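PDB 2RDP: putative transcriptional regulator MarR from Geobacillus stearothermophilus, which probably binds DNA as a winged-helix transcriptional regulator of the MarR family, working as a dimer. Local coordinates for residues 48-59 against 99-110. Residues are numbered along the deposited sequence; the frame is centred on the assembly and turned at random. Where two conformers were deposited one is given.
Sequences LQWLLEEGDLTV and RIRLLEKGERII
In the winged-helix domain of this MarR-family protein, Leu57 pairs with Ile100 in a single antiparallel bridge that ties the link after helix 42-54 to the second strand of the wing. Both backbone bonds of this hydrogen-bonded pair form: Ile100 N reaches Leu57 O at 2.6 Å in an almost straight line, and Leu57 N returns to Ile100 O at 3.1 Å. The same carbonyl also takes a CA-H...O contact from Asp56, while the CD2 methyl of Leu51 rests against it.

Beside the bridge, Asp56 and Arg101 form a salt bridge. Arg101 bends at chi3 (-57°), which turns its guanidinium back toward the carboxylate; NH2 donates to Asp56 OD1 at 3.1 Å, meeting the oxygen on its syn lone pair and nearly in the guanidinium plane, and NE adds a weak bond to the same oxygen. The other oxygen, OD2, accepts a bond from a water, which itself accepts one from Leu102 N. A leucine in place of Asp56 would probably leave the Arg101 guanidinium without this anchor and break the water link to Leu102.

Beyond the bridge the contact becomes apolar, with helix 48-54 running at 88° to strand 99-102. Leu102 sends CD1 to Leu48 CD2 at 3.4 Å and CD2 to the flank of Leu52. With CG1 between its backbone N and carbonyl carbon (chi1 52°), Ile110 straddles one helical turn: CG2 presses on Leu48 CB at 3.3 Å, and CD1 on Leu52 CB at 3.5 Å.

Strand 86-90 continues the packing, its Val86 touching Leu48, Leu51 and Ile100, and Val77 of helix 70-82 also meets Ile100. Arg99 forms a salt bridge with Asp91, whereas Trp50 of helix 42-54 meets the ring of Tyr22 of the second subunit.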
loop_
_atom_site.group_PDB
_atom_site.type_symbol
_atom_site.label_atom_id
_atom_site.label_comp_id
_atom_site.label_asym_id
_atom_site.label_seq_id
_atom_site.Cartn_x
_atom_site.Cartn_y
_atom_site.Cartn_z
ATOM N N LEU A 48 10.894 -5.341 -10.607
ATOM C CA LEU A 48 10.628 -5.747 -11.990
ATOM C C LEU A 48 9.691 -4.804 -12.746
ATOM O O LEU A 48 9.942 -4.462 -13.900
ATOM C CB LEU A 48 10.088 -7.175 -12.035
ATOM C CG LEU A 48 11.026 -8.321 -11.613
ATOM C CD1 LEU A 48 10.256 -9.612 -11.467
ATOM C CD2 LEU A 48 12.163 -8.489 -12.580
ATOM N N GLN A 49 8.603 -4.408 -12.104
ATOM C CA GLN A 49 7.698 -3.424 -12.659
ATOM C C GLN A 49 8.399 -2.071 -12.955
ATOM O O GLN A 49 8.095 -1.444 -13.948
ATOM C CB GLN A 49 6.490 -3.285 -11.720
ATOM C CG GLN A 49 5.696 -1.969 -11.840
ATOM C CD GLN A 49 6.011 -0.908 -10.753
ATOM O OE1 GLN A 49 6.257 -1.246 -9.586
ATOM N NE2 GLN A 49 5.971 0.388 -11.150
ATOM N N TRP A 50 9.339 -1.633 -12.109
ATOM C CA TRP A 50 10.111 -0.404 -12.376
ATOM C C TRP A 50 10.981 -0.552 -13.622
ATOM O O TRP A 50 11.075 0.360 -14.427
ATOM C CB TRP A 50 10.991 0.011 -11.172
ATOM C CG TRP A 50 10.267 0.777 -10.127
ATOM C CD1 TRP A 50 10.087 0.422 -8.813
ATOM C CD2 TRP A 50 9.583 2.019 -10.298
ATOM N NE1 TRP A 50 9.343 1.362 -8.159
ATOM C CE2 TRP A 50 9.013 2.357 -9.044
ATOM C CE3 TRP A 50 9.388 2.887 -11.394
ATOM C CZ2 TRP A 50 8.252 3.531 -8.853
ATOM C CZ3 TRP A 50 8.645 4.058 -11.200
ATOM C CH2 TRP A 50 8.095 4.371 -9.934
ATOM N N LEU A 51 11.616 -1.704 -13.776
ATOM C CA LEU A 51 12.424 -1.986 -14.950
ATOM C C LEU A 51 11.583 -2.090 -16.224
ATOM O O LEU A 51 12.001 -1.635 -17.291
ATOM C CB LEU A 51 13.214 -3.279 -14.738
ATOM C CG LEU A 51 14.340 -3.229 -13.697
ATOM C CD1 LEU A 51 14.779 -4.633 -13.362
ATOM C CD2 LEU A 51 15.492 -2.389 -14.197
ATOM N N LEU A 52 10.410 -2.710 -16.118
ATOM C CA LEU A 52 9.478 -2.777 -17.239
ATOM C C LEU A 52 9.058 -1.360 -17.659
ATOM O O LEU A 52 9.104 -1.019 -18.842
ATOM C CB LEU A 52 8.240 -3.625 -16.889
ATOM C CG LEU A 52 7.169 -3.909 -17.963
ATOM C CD1 LEU A 52 7.683 -4.868 -19.000
ATOM C CD2 LEU A 52 5.872 -4.438 -17.335
ATOM N N GLU A 53 8.715 -0.539 -16.676
ATOM C CA GLU A 53 8.164 0.785 -16.929
ATOM C C GLU A 53 9.209 1.858 -17.284
ATOM O O GLU A 53 8.910 2.791 -18.038
ATOM C CB GLU A 53 7.266 1.197 -15.757
ATOM C CG GLU A 53 5.942 0.403 -15.729
ATOM C CD GLU A 53 5.219 0.497 -14.405
ATOM O OE1 GLU A 53 5.723 1.206 -13.505
ATOM O OE2 GLU A 53 4.152 -0.144 -14.257
ATOM N N GLU A 54 10.431 1.701 -16.777
ATOM C CA GLU A 54 11.505 2.678 -17.002
ATOM C C GLU A 54 12.650 2.256 -17.899
ATOM O O GLU A 54 13.413 3.112 -18.320
ATOM C CB GLU A 54 12.077 3.119 -15.645
ATOM C CG GLU A 54 11.041 3.718 -14.718
ATOM C CD GLU A 54 10.602 5.092 -15.165
ATOM O OE1 GLU A 54 11.478 5.964 -15.358
ATOM O OE2 GLU A 54 9.378 5.300 -15.325
ATOM N N GLY A 55 12.788 0.961 -18.184
ATOM C CA GLY A 55 13.968 0.422 -18.893
ATOM C C GLY A 55 15.123 0.114 -17.943
ATOM O O GLY A 55 14.916 0.070 -16.729
ATOM N N ASP A 56 16.334 -0.063 -18.470
ATOM C CA ASP A 56 17.525 -0.332 -17.644
ATOM C C ASP A 56 17.726 0.727 -16.557
ATOM O O ASP A 56 17.623 1.911 -16.837
ATOM C CB ASP A 56 18.780 -0.409 -18.505
ATOM C CG ASP A 56 18.745 -1.542 -19.541
ATOM O OD1 ASP A 56 19.754 -1.665 -20.301
ATOM O OD2 ASP A 56 17.734 -2.303 -19.596
ATOM N N LEU A 57 17.971 0.301 -15.320
ATOM C CA LEU A 57 18.187 1.222 -14.177
ATOM C C LEU A 57 19.437 0.826 -13.444
ATOM O O LEU A 57 19.720 -0.352 -13.327
ATOM C CB LEU A 57 17.021 1.173 -13.181
ATOM C CG LEU A 57 15.620 1.630 -13.622
ATOM C CD1 LEU A 57 14.665 1.436 -12.487
ATOM C CD2 LEU A 57 15.600 3.097 -14.093
ATOM N N THR A 58 20.202 1.795 -12.957
ATOM C CA THR A 58 21.294 1.474 -12.048
ATOM C C THR A 58 20.682 1.087 -10.706
ATOM O O THR A 58 19.504 1.311 -10.477
ATOM C CB THR A 58 22.275 2.654 -11.875
ATOM O OG1 THR A 58 21.620 3.718 -11.191
ATOM C CG2 THR A 58 22.782 3.175 -13.235
ATOM N N VAL A 59 21.462 0.490 -9.823
ATOM C CA VAL A 59 20.974 0.141 -8.488
ATOM C C VAL A 59 20.651 1.432 -7.730
ATOM O O VAL A 59 19.699 1.493 -6.966
ATOM C CB VAL A 59 22.028 -0.710 -7.688
ATOM C CG1 VAL A 59 21.613 -0.874 -6.252
ATOM C CG2 VAL A 59 22.242 -2.088 -8.310
ATOM N N ARG A 99 24.036 -1.200 -15.199
ATOM C CA ARG A 99 22.591 -1.095 -15.093
ATOM C C ARG A 99 21.957 -2.473 -14.968
ATOM O O ARG A 99 22.522 -3.461 -15.422
ATOM C CB ARG A 99 22.005 -0.367 -16.300
ATOM C CG ARG A 99 22.374 1.082 -16.363
ATOM C CD ARG A 99 21.683 1.807 -17.500
ATOM N NE ARG A 99 22.149 3.191 -17.549
ATOM C CZ ARG A 99 23.213 3.600 -18.242
ATOM N NH1 ARG A 99 23.928 2.738 -18.970
ATOM N NH2 ARG A 99 23.566 4.878 -18.212
ATOM N N ILE A 100 20.776 -2.515 -14.361
ATOM C CA ILE A 100 19.992 -3.716 -14.245
ATOM C C ILE A 100 19.066 -3.742 -15.444
ATOM O O ILE A 100 18.406 -2.753 -15.752
ATOM C CB ILE A 100 19.159 -3.743 -12.925
ATOM C CG1 ILE A 100 20.017 -3.364 -11.705
ATOM C CG2 ILE A 100 18.504 -5.096 -12.722
ATOM C CD1 ILE A 100 21.433 -3.986 -11.707
ATOM N N ARG A 101 19.039 -4.876 -16.133
ATOM C CA ARG A 101 18.175 -5.062 -17.283
ATOM C C ARG A 101 17.243 -6.242 -17.063
ATOM O O ARG A 101 17.687 -7.354 -16.741
ATOM C CB ARG A 101 19.015 -5.318 -18.526
ATOM C CG ARG A 101 18.266 -5.988 -19.654
ATOM C CD ARG A 101 19.173 -6.149 -20.857
ATOM N NE ARG A 101 19.706 -4.850 -21.262
ATOM C CZ ARG A 101 20.635 -4.669 -22.197
ATOM N NH1 ARG A 101 21.146 -5.711 -22.858
ATOM N NH2 ARG A 101 21.052 -3.435 -22.474
ATOM N N LEU A 102 15.958 -5.987 -17.276
ATOM C CA LEU A 102 14.942 -7.008 -17.307
ATOM C C LEU A 102 15.230 -8.067 -18.358
ATOM O O LEU A 102 15.254 -7.773 -19.567
ATOM C CB LEU A 102 13.592 -6.341 -17.611
ATOM C CG LEU A 102 12.318 -7.111 -17.279
ATOM C CD1 LEU A 102 12.303 -7.532 -15.800
ATOM C CD2 LEU A 102 11.070 -6.289 -17.676
ATOM N N LEU A 103 15.445 -9.300 -17.903
ATOM C CA LEU A 103 15.497 -10.457 -18.804
ATOM C C LEU A 103 14.096 -10.976 -19.200
ATOM O O LEU A 103 13.102 -10.710 -18.520
ATOM C CB LEU A 103 16.329 -11.578 -18.179
ATOM C CG LEU A 103 17.800 -11.221 -17.982
ATOM C CD1 LEU A 103 18.567 -12.428 -17.482
ATOM C CD2 LEU A 103 18.377 -10.697 -19.285
ATOM N N GLU A 104 14.029 -11.743 -20.285
ATOM C CA GLU A 104 12.760 -12.264 -20.800
ATOM C C GLU A 104 11.991 -13.050 -19.747
ATOM O O GLU A 104 10.771 -12.961 -19.704
ATOM C CB GLU A 104 12.977 -13.139 -22.041
ATOM C CG GLU A 104 11.681 -13.675 -22.679
ATOM C CD GLU A 104 11.959 -14.607 -23.848
ATOM O OE1 GLU A 104 13.153 -14.833 -24.185
ATOM O OE2 GLU A 104 10.988 -15.125 -24.447
ATOM N N LYS A 105 12.702 -13.828 -18.930
ATOM C CA LYS A 105 12.081 -14.609 -17.864
ATOM C C LYS A 105 11.393 -13.702 -16.838
ATOM O O LYS A 105 10.270 -13.968 -16.419
ATOM C CB LYS A 105 13.107 -15.528 -17.185
ATOM C CG LYS A 105 12.542 -16.240 -15.945
ATOM C CD LYS A 105 13.669 -17.088 -15.231
ATOM C CE LYS A 105 12.813 -17.857 -14.041
ATOM N NZ LYS A 105 13.905 -18.713 -13.364
ATOM N N GLY A 106 12.060 -12.616 -16.457
ATOM C CA GLY A 106 11.496 -11.656 -15.526
ATOM C C GLY A 106 10.300 -10.943 -16.107
ATOM O O GLY A 106 9.258 -10.827 -15.451
ATOM N N GLU A 107 10.449 -10.458 -17.337
ATOM C CA GLU A 107 9.371 -9.740 -18.043
ATOM C C GLU A 107 8.116 -10.583 -18.229
ATOM O O GLU A 107 7.020 -10.100 -18.032
ATOM C CB GLU A 107 9.833 -9.243 -19.415
ATOM C CG GLU A 107 8.953 -8.137 -19.951
ATOM C CD GLU A 107 9.136 -7.904 -21.426
ATOM O OE1 GLU A 107 9.774 -8.765 -22.062
ATOM O OE2 GLU A 107 8.618 -6.880 -21.956
ATOM N N ARG A 108 8.300 -11.843 -18.598
ATOM C CA ARG A 108 7.190 -12.755 -18.812
ATOM C C ARG A 108 6.331 -12.836 -17.550
ATOM O O ARG A 108 5.120 -12.644 -17.624
ATOM C CB ARG A 108 7.708 -14.138 -19.241
ATOM C CG ARG A 108 7.187 -14.603 -20.576
ATOM C CD ARG A 108 7.291 -16.104 -20.688
ATOM N NE ARG A 108 8.281 -16.531 -21.677
ATOM C CZ ARG A 108 7.973 -16.926 -22.915
ATOM N NH1 ARG A 108 6.703 -16.936 -23.324
ATOM N NH2 ARG A 108 8.929 -17.309 -23.753
ATOM N N ILE A 109 6.971 -13.076 -16.401
ATOM C CA ILE A 109 6.294 -13.146 -15.096
ATOM C C ILE A 109 5.530 -11.867 -14.698
ATOM O O ILE A 109 4.359 -11.938 -14.322
ATOM C CB ILE A 109 7.300 -13.517 -13.963
ATOM C CG1 ILE A 109 7.714 -14.976 -14.068
ATOM C CG2 ILE A 109 6.695 -13.302 -12.576
ATOM C CD1 ILE A 109 8.928 -15.275 -13.267
ATOM N N ILE A 110 6.175 -10.708 -14.761
ATOM C CA ILE A 110 5.495 -9.500 -14.358
ATOM C C ILE A 110 4.375 -9.047 -15.227
ATOM O O ILE A 110 3.426 -8.485 -14.730
ATOM C CB ILE A 110 6.383 -8.293 -14.178
ATOM C CG1 ILE A 110 7.249 -8.062 -15.403
ATOM C CG2 ILE A 110 7.084 -8.385 -12.857
ATOM C CD1 ILE A 110 7.787 -6.725 -15.425
HETATM O O HOH W 1 19.436 3.954 -16.390
HETATM O O HOH W 2 15.162 -3.542 -18.157
#